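Local coordinates for phosphate-binding protein (PDB 3W9V) that binds inorganic phosphate in the manner of the PstS family of periplasmic binding-protein-like proteins and associates with human PON1, at residues Lys228-Val232 with Glu243-Pro247; Leu9-Leu13 with Ala333-Phe339. The protein carries 1 engineered substitution. All blocks are in the same frame, centred on the assembly; numbering follows the deposited sequence.

Interaction 1. Residues Lys228-Val232 with Glu243-Pro247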
ATOM      1  N   LYS A 228       9.677  18.694   7.235  1.00 10.15           N
ATOM      2  CA  LYS A 228      10.151  17.698   6.267  1.00  9.92           C
ATOM      3  C   LYS A 228       9.059  16.750   5.764  1.00  9.38           C
ATOM      4  O   LYS A 228       9.131  16.248   4.638  1.00  9.88           O
ATOM      5  CB  LYS A 228      11.287  16.867   6.870  1.00 11.12           C
ATOM      6  CG  LYS A 228      12.537  17.671   7.174  1.00 12.40           C
ATOM      7  CD  LYS A 228      13.590  16.801   7.843  1.00 15.05           C
ATOM      8  CE  LYS A 228      14.838  17.602   8.190  1.00 23.04           C
ATOM      9  NZ  LYS A 228      15.535  18.102   6.974  1.00 36.28           N
ATOM     10  N   VAL A 229       8.072  16.485   6.611  1.00  9.74           N
ATOM     11  CA  VAL A 229       6.973  15.589   6.274  1.00 10.05           C
ATOM     12  C   VAL A 229       5.695  16.332   6.622  1.00  9.86           C
ATOM     13  O   VAL A 229       5.479  16.692   7.779  1.00 10.46           O
ATOM     14  CB  VAL A 229       7.068  14.247   7.042  1.00  9.69           C
ATOM     15  CG1 VAL A 229       5.870  13.370   6.732  1.00 10.85           C
ATOM     16  CG2 VAL A 229       8.355  13.512   6.685  1.00 10.28           C
ATOM     17  N   ALA A 230       4.867  16.599   5.621  1.00  9.80           N
ATOM     18  CA  ALA A 230       3.718  17.469   5.835  1.00  9.88           C
ATOM     19  C   ALA A 230       2.664  16.860   6.747  1.00 10.10           C
ATOM     20  O   ALA A 230       2.365  15.668   6.673  1.00 10.76           O
ATOM     21  CB  ALA A 230       3.091  17.852   4.503  1.00 11.03           C
ATOM     22  N   ARG A 231       2.090  17.688   7.612  1.00 10.54           N
ATOM     23  CA  ARG A 231       0.835  17.320   8.239  1.00 10.82           C
ATOM     24  C   ARG A 231      -0.245  17.464   7.170  1.00  9.56           C
ATOM     25  O   ARG A 231      -0.092  18.243   6.228  1.00 10.72           O
ATOM     26  CB  ARG A 231       0.534  18.221   9.437  1.00 11.27           C
ATOM     27  CG  ARG A 231       1.524  18.070  10.581  1.00 11.40           C
ATOM     28  CD  ARG A 231       1.354  19.171  11.615  1.00 16.49           C
ATOM     29  NE  ARG A 231       2.362  19.076  12.668  1.00 16.36           N
ATOM     30  CZ  ARG A 231       2.609  20.036  13.553  1.00 20.13           C
ATOM     31  NH1 ARG A 231       1.923  21.172  13.513  1.00 20.62           N
ATOM     32  NH2 ARG A 231       3.545  19.862  14.476  1.00 25.14           N
ATOM     33  N   VAL A 232      -1.308  16.681   7.288  1.00  9.97           N
ATOM     34  CA  VAL A 232      -2.434  16.796   6.369  1.00 10.39           C
ATOM     35  C   VAL A 232      -3.726  16.827   7.175  1.00  9.84           C
ATOM     36  O   VAL A 232      -3.897  16.053   8.112  1.00 11.91           O
ATOM     37  CB  VAL A 232      -2.492  15.628   5.348  1.00 10.03           C
ATOM     38  CG1 VAL A 232      -3.650  15.831   4.377  1.00 13.02           C
ATOM     39  CG2 VAL A 232      -1.187  15.514   4.573  1.00 10.79           C
ATOM     40  N   GLU A 243      -5.730  21.753  13.311  1.00 14.70           N
ATOM     41  CA  GLU A 243      -4.470  21.400  12.675  1.00 13.44           C
ATOM     42  C   GLU A 243      -4.566  20.016  12.055  1.00 13.36           C
ATOM     43  O   GLU A 243      -5.302  19.154  12.537  1.00 15.55           O
ATOM     44  CB  GLU A 243      -3.321  21.437  13.685  1.00 16.47           C
ATOM     45  CG  GLU A 243      -3.049  22.817  14.272  1.00 19.14           C
ATOM     46  CD  GLU A 243      -1.855  22.833  15.207  1.00 28.70           C
ATOM     47  OE1 GLU A 243      -1.344  21.745  15.546  1.00 30.70           O
ATOM     48  OE2 GLU A 243      -1.426  23.936  15.603  1.00 39.12           O
ATOM     49  N   GLY A 244      -3.826  19.813  10.972  1.00 11.74           N
ATOM     50  CA  GLY A 244      -3.686  18.491  10.392  1.00 12.52           C
ATOM     51  C   GLY A 244      -2.827  17.601  11.272  1.00 12.68           C
ATOM     52  O   GLY A 244      -2.265  18.049  12.275  1.00 14.58           O
ATOM     53  N   LYS A 245      -2.717  16.334  10.885  1.00 11.76           N
ATOM     54  CA  LYS A 245      -1.948  15.354  11.640  1.00 10.52           C
ATOM     55  C   LYS A 245      -0.762  14.858  10.831  1.00 10.34           C
ATOM     56  O   LYS A 245      -0.758  14.920   9.602  1.00 10.18           O
ATOM     57  CB  LYS A 245      -2.829  14.157  12.008  1.00 13.59           C
ATOM     58  CG  LYS A 245      -4.012  14.491  12.901  1.00 16.99           C
ATOM     59  CD  LYS A 245      -3.551  14.993  14.260  1.00 21.41           C
ATOM     60  CE  LYS A 245      -4.723  15.123  15.221  1.00 29.08           C
ATOM     61  NZ  LYS A 245      -5.814  15.962  14.650  1.00 37.29           N
ATOM     62  N   SER A 246       0.245  14.350  11.530  1.00 11.07           N
ATOM     63  CA  SER A 246       1.363  13.686  10.881  1.00  9.55           C
ATOM     64  C   SER A 246       0.903  12.315  10.398  1.00  9.70           C
ATOM     65  O   SER A 246      -0.107  11.800  10.866  1.00 10.26           O
ATOM     66  CB  SER A 246       2.498  13.499  11.877  1.00 12.03           C
ATOM     67  OG  SER A 246       2.218  12.389  12.713  1.00 11.69           O
ATOM     68  N   PRO A 247       1.651  11.708   9.462  1.00 10.02           N
ATOM     69  CA  PRO A 247       1.292  10.369   8.982  1.00  9.75           C
ATOM     70  C   PRO A 247       1.799   9.244   9.887  1.00  9.87           C
ATOM     71  O   PRO A 247       1.875   8.094   9.446  1.00 11.49           O
ATOM     72  CB  PRO A 247       1.981  10.300   7.619  1.00 10.41           C
ATOM     73  CG  PRO A 247       3.181  11.158   7.782  1.00 10.03           C
ATOM     74  CD  PRO A 247       2.765  12.288   8.693  1.00 10.39           C
TER
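E243, just past the strand 240-242, meets R231 beside a single antiparallel bridge, where the chain returns from a beta hairpin and crosses the start of the strand 231-237. The two side chains run alongside each other in the same direction, and E243 OE1 lies 3.9 Å from R231 NH1. This is a long salt bridge: the carboxylate oxygen sits well out of the guanidinium plane and no N-H points at it, so the attraction is probably one of charge, not a directed hydrogen bond.

At G244 the chain passes close over the strand, CA only 3.3 Å from V232 O. With no side chain, G244 can pass this close to the V232 carbonyl; its N is hydrogen-bonded to the D106 carboxylate (OD2) of the neighbouring strand.

K245 forms the bridge itself, a hydrogen-bonded pair with V232. Its N donates to V232 O at 3.0 Å, approaching from above the carbonyl plane, while its own O accepts from V232 N along a nearly straight path (159°). That same oxygen lies 3.2 Å from R231 CA, adding a weak CA-H...O contact to the N-H bond. The first side-chain bond of K245 points away from the strand, as befits a partly exposed charge.

So does that of S246, whose OG is hydrogen-bonded to D224.

P247, whose ring nitrogen carries no hydrogen to donate, packs against buried V229. With V229 CG1 anti to the backbone N (chi1 177°), this methyl reaches the ring and rests 3.6 Å from P247 CG.

Interaction 2. Residues Leu9-Leu13 with Ala333-Phe339. With PO4 (phosphate ion), chain C.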
ATOM      1  N   LEU A   9       6.476  -0.439  -1.072  1.00  5.79           N
ATOM      2  CA  LEU A   9       6.007   0.239   0.132  1.00  6.28           C
ATOM      3  C   LEU A   9       6.359  -0.510   1.439  1.00  6.26           C
ATOM      4  O   LEU A   9       6.857   0.117   2.374  1.00  6.73           O
ATOM      5  CB  LEU A   9       4.514   0.601   0.018  1.00  6.27           C
ATOM      6  CG  LEU A   9       3.799   1.127   1.265  1.00  6.40           C
ATOM      7  CD1 LEU A   9       2.745   2.138   0.868  1.00  8.55           C
ATOM      8  CD2 LEU A   9       3.168  -0.015   2.056  1.00  7.32           C
ATOM      9  N   PRO A  10       6.156  -1.849   1.493  1.00  5.82           N
ATOM     10  CA  PRO A  10       6.473  -2.604   2.713  1.00  5.95           C
ATOM     11  C   PRO A  10       7.765  -3.419   2.606  1.00  6.40           C
ATOM     12  O   PRO A  10       7.995  -4.311   3.431  1.00  6.39           O
ATOM     13  CB  PRO A  10       5.294  -3.566   2.805  1.00  6.81           C
ATOM     14  CG  PRO A  10       5.046  -3.922   1.353  1.00  7.56           C
ATOM     15  CD  PRO A  10       5.355  -2.671   0.561  1.00  6.10           C
ATOM     16  N   GLN A  11       8.604  -3.146   1.613  1.00  6.16           N
ATOM     17  CA  GLN A  11       9.759  -4.007   1.393  0.50  2.90           C
ATOM     18  C   GLN A  11      10.725  -4.061   2.576  1.00  7.11           C
ATOM     19  O   GLN A  11      11.291  -5.112   2.857  1.00  7.01           O
ATOM     20  CB  GLN A  11      10.487  -3.647   0.097  1.00  9.34           C
ATOM     21  CG  GLN A  11      11.401  -2.450   0.157  1.00 10.95           C
ATOM     22  CD  GLN A  11      12.171  -2.272  -1.138  1.00 11.54           C
ATOM     23  OE1 GLN A  11      11.638  -2.493  -2.227  1.00 13.79           O
ATOM     24  NE2 GLN A  11      13.434  -1.882  -1.028  1.00 18.84           N
ATOM     25  N   LYS A  12      10.911  -2.952   3.280  1.00  7.24           N
ATOM     26  CA  LYS A  12      11.837  -2.971   4.406  1.00  7.50           C
ATOM     27  C   LYS A  12      11.269  -3.763   5.581  1.00  6.77           C
ATOM     28  O   LYS A  12      12.019  -4.356   6.358  1.00  7.87           O
ATOM     29  CB  LYS A  12      12.237  -1.556   4.809  1.00  8.04           C
ATOM     30  CG  LYS A  12      12.951  -0.825   3.683  1.00 11.49           C
ATOM     31  CD  LYS A  12      13.639   0.443   4.145  1.00 14.26           C
ATOM     32  CE  LYS A  12      12.627   1.504   4.497  1.00 13.32           C
ATOM     33  NZ  LYS A  12      13.288   2.730   5.020  1.00 17.06           N
ATOM     34  N   LEU A  13       9.946  -3.793   5.700  1.00  7.05           N
ATOM     35  CA  LEU A  13       9.321  -4.671   6.674  1.00  7.77           C
ATOM     36  C   LEU A  13       9.608  -6.138   6.343  1.00  6.04           C
ATOM     37  O   LEU A  13      10.072  -6.894   7.201  1.00  6.90           O
ATOM     38  CB  LEU A  13       7.815  -4.411   6.758  1.00  7.29           C
ATOM     39  CG  LEU A  13       7.018  -5.406   7.608  1.00  7.70           C
ATOM     40  CD1 LEU A  13       7.420  -5.372   9.080  1.00  9.11           C
ATOM     41  CD2 LEU A  13       5.521  -5.160   7.445  1.00  8.73           C
ATOM     42  N   ALA A 333       7.383  -5.609  14.855  1.00  7.70           N
ATOM     43  CA  ALA A 333       8.140  -5.261  13.655  1.00  8.36           C
ATOM     44  C   ALA A 333       7.332  -4.363  12.722  1.00  8.01           C
ATOM     45  O   ALA A 333       7.874  -3.426  12.135  1.00  8.29           O
ATOM     46  CB  ALA A 333       8.600  -6.511  12.928  1.00  8.16           C
ATOM     47  N   ILE A 334       6.043  -4.659  12.597  1.00  7.11           N
ATOM     48  CA  ILE A 334       5.145  -3.853  11.783  1.00  6.51           C
ATOM     49  C   ILE A 334       5.143  -2.406  12.270  1.00  7.41           C
ATOM     50  O   ILE A 334       5.292  -1.472  11.473  1.00  7.48           O
ATOM     51  CB  ILE A 334       3.726  -4.459  11.809  1.00  6.63           C
ATOM     52  CG1 ILE A 334       3.722  -5.789  11.046  1.00  6.74           C
ATOM     53  CG2 ILE A 334       2.694  -3.487  11.260  1.00  7.11           C
ATOM     54  CD1 ILE A 334       2.497  -6.641  11.276  1.00  7.62           C
ATOM     55  N   GLU A 335       4.994  -2.220  13.576  1.00  7.14           N
ATOM     56  CA  GLU A 335       5.005  -0.880  14.151  1.00  7.66           C
ATOM     57  C   GLU A 335       6.361  -0.192  14.000  1.00  8.03           C
ATOM     58  O   GLU A 335       6.425   1.016  13.753  1.00  8.82           O
ATOM     59  CB  GLU A 335       4.590  -0.922  15.620  1.00  9.93           C
ATOM     60  CG  GLU A 335       3.154  -1.377  15.804  1.00 12.63           C
ATOM     61  CD  GLU A 335       2.696  -1.351  17.246  1.00 24.50           C
ATOM     62  OE1 GLU A 335       3.557  -1.275  18.147  1.00 31.00           O
ATOM     63  OE2 GLU A 335       1.469  -1.404  17.474  1.00 28.03           O
ATOM     64  N   ALA A 336       7.441  -0.955  14.144  1.00  8.17           N
ATOM     65  CA  ALA A 336       8.777  -0.378  14.067  1.00  8.64           C
ATOM     66  C   ALA A 336       9.065   0.163  12.667  1.00  9.38           C
ATOM     67  O   ALA A 336       9.908   1.050  12.498  1.00 11.08           O
ATOM     68  CB  ALA A 336       9.822  -1.398  14.479  1.00  9.78           C
ATOM     69  N   ASN A 337       8.358  -0.364  11.671  1.00  9.12           N
ATOM     70  CA  ASN A 337       8.527   0.092  10.300  1.00  9.77           C
ATOM     71  C   ASN A 337       7.402   1.007   9.812  1.00  8.35           C
ATOM     72  O   ASN A 337       7.136   1.095   8.609  1.00 10.25           O
ATOM     73  CB  ASN A 337       8.753  -1.086   9.354  1.00 12.25           C
ATOM     74  CG  ASN A 337      10.181  -1.576   9.392  1.00 11.52           C
ATOM     75  OD1 ASN A 337      10.742  -1.827  10.466  1.00 15.50           O
ATOM     76  ND2 ASN A 337      10.796  -1.674   8.229  1.00 11.74           N
ATOM     77  N   ALA A 338       6.770   1.686  10.765  1.00  8.11           N
ATOM     78  CA  ALA A 338       5.832   2.784  10.506  1.00  8.67           C
ATOM     79  C   ALA A 338       4.462   2.353  10.003  1.00  7.45           C
ATOM     80  O   ALA A 338       3.729   3.166   9.449  1.00  8.45           O
ATOM     81  CB  ALA A 338       6.446   3.838   9.564  1.00 11.13           C
ATOM     82  N   PHE A 339       4.110   1.090  10.217  1.00  7.71           N
ATOM     83  CA  PHE A 339       2.829   0.562   9.762  1.00  7.18           C
ATOM     84  C   PHE A 339       1.895   0.266  10.930  1.00  6.58           C
ATOM     85  O   PHE A 339       2.284   0.345  12.100  1.00  7.93           O
ATOM     86  CB  PHE A 339       3.043  -0.672   8.884  1.00  7.36           C
ATOM     87  CG  PHE A 339       3.858  -0.395   7.651  1.00  6.73           C
ATOM     88  CD1 PHE A 339       3.416   0.516   6.704  1.00  7.26           C
ATOM     89  CD2 PHE A 339       5.057  -1.050   7.432  1.00  7.70           C
ATOM     90  CE1 PHE A 339       4.165   0.774   5.568  1.00  7.87           C
ATOM     91  CE2 PHE A 339       5.802  -0.803   6.296  1.00  7.78           C
ATOM     92  CZ  PHE A 339       5.354   0.114   5.366  1.00  7.67           C
TER
HETATM   93  P   PO4 C 401       4.595  -0.024  -4.576  1.00  5.25           P
HETATM   94  O1  PO4 C 401       6.072  -0.208  -4.879  1.00  5.33           O
HETATM   95  O2  PO4 C 401       4.208   1.448  -4.624  1.00  5.56           O
HETATM   96  O3  PO4 C 401       3.737  -0.827  -5.546  1.00  5.51           O
HETATM   97  O4  PO4 C 401       4.377  -0.544  -3.160  1.00  5.95           O
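L13 and F339 carry a buried apolar contact between the first turn of the helix 11-14 and the C-terminal end of the helix 331-336, beside the strand 83-92 of the five-stranded sheet. L13 has CG anti to its N (chi1 172°), which sends both methyls towards the other helix. CD1 lies 3.7 Å from A333 O and near the small A333 CB, whereas CD2 touches both I334 CG1 and F339 CD2, 4.1 Å from each. Both leucine methyls thus meet the helix, and one also the ring.

The phenylalanine reaches back along the first segment. L9 CD2 touches F339 CE1 at 3.7 Å, and L9 O approaches the ring edge near its plane, 3.3 Å from F339 CZ; the slightly positive ring hydrogens suit this carbonyl, which also accepts from S212. P10, at the N-cap position, lies obliquely by the same ring. N337 O covers one ring face, offset toward the rim.

The polar fringe is formed by N337, whose ND2 lies 3.4 Å from L13 N without bonding to it, since both are donors; the amide instead donates to D214, which also takes K12 NZ through its backbone O.

A Schellman motif ends the helix 331-336: F339 N donates to I334 O and A338, with positive phi, donates to E335 O. At the start of the segment L9 N gives a straight bond (3.0 Å, 168°) to phosphate O4, joining T8, S32, R140 and S144-T146. The backbone just ahead of the helix 11-14 thus supplies one of the hydroxyl, N-H and arginine donors of a PstS-type phosphate site.

From the N terminus, the chain first passes 9-13 beside the phosphate and returns to this region only at 333-339, so interaction 2 closes a loop of 319 intervening residues. Interaction 1 is nested within that loop and is much more local: ten residues, 233-242, which hold the rest of the hairpin, separate its two segments. The long closure ties the N-terminal helix to a late helix against the five-stranded sheet, whereas the short one secures the return of the hairpin against the three-stranded sheet. Their centres are 19 Å apart, and although the nearest atoms come within about 5 Å, the two contacts do not touch.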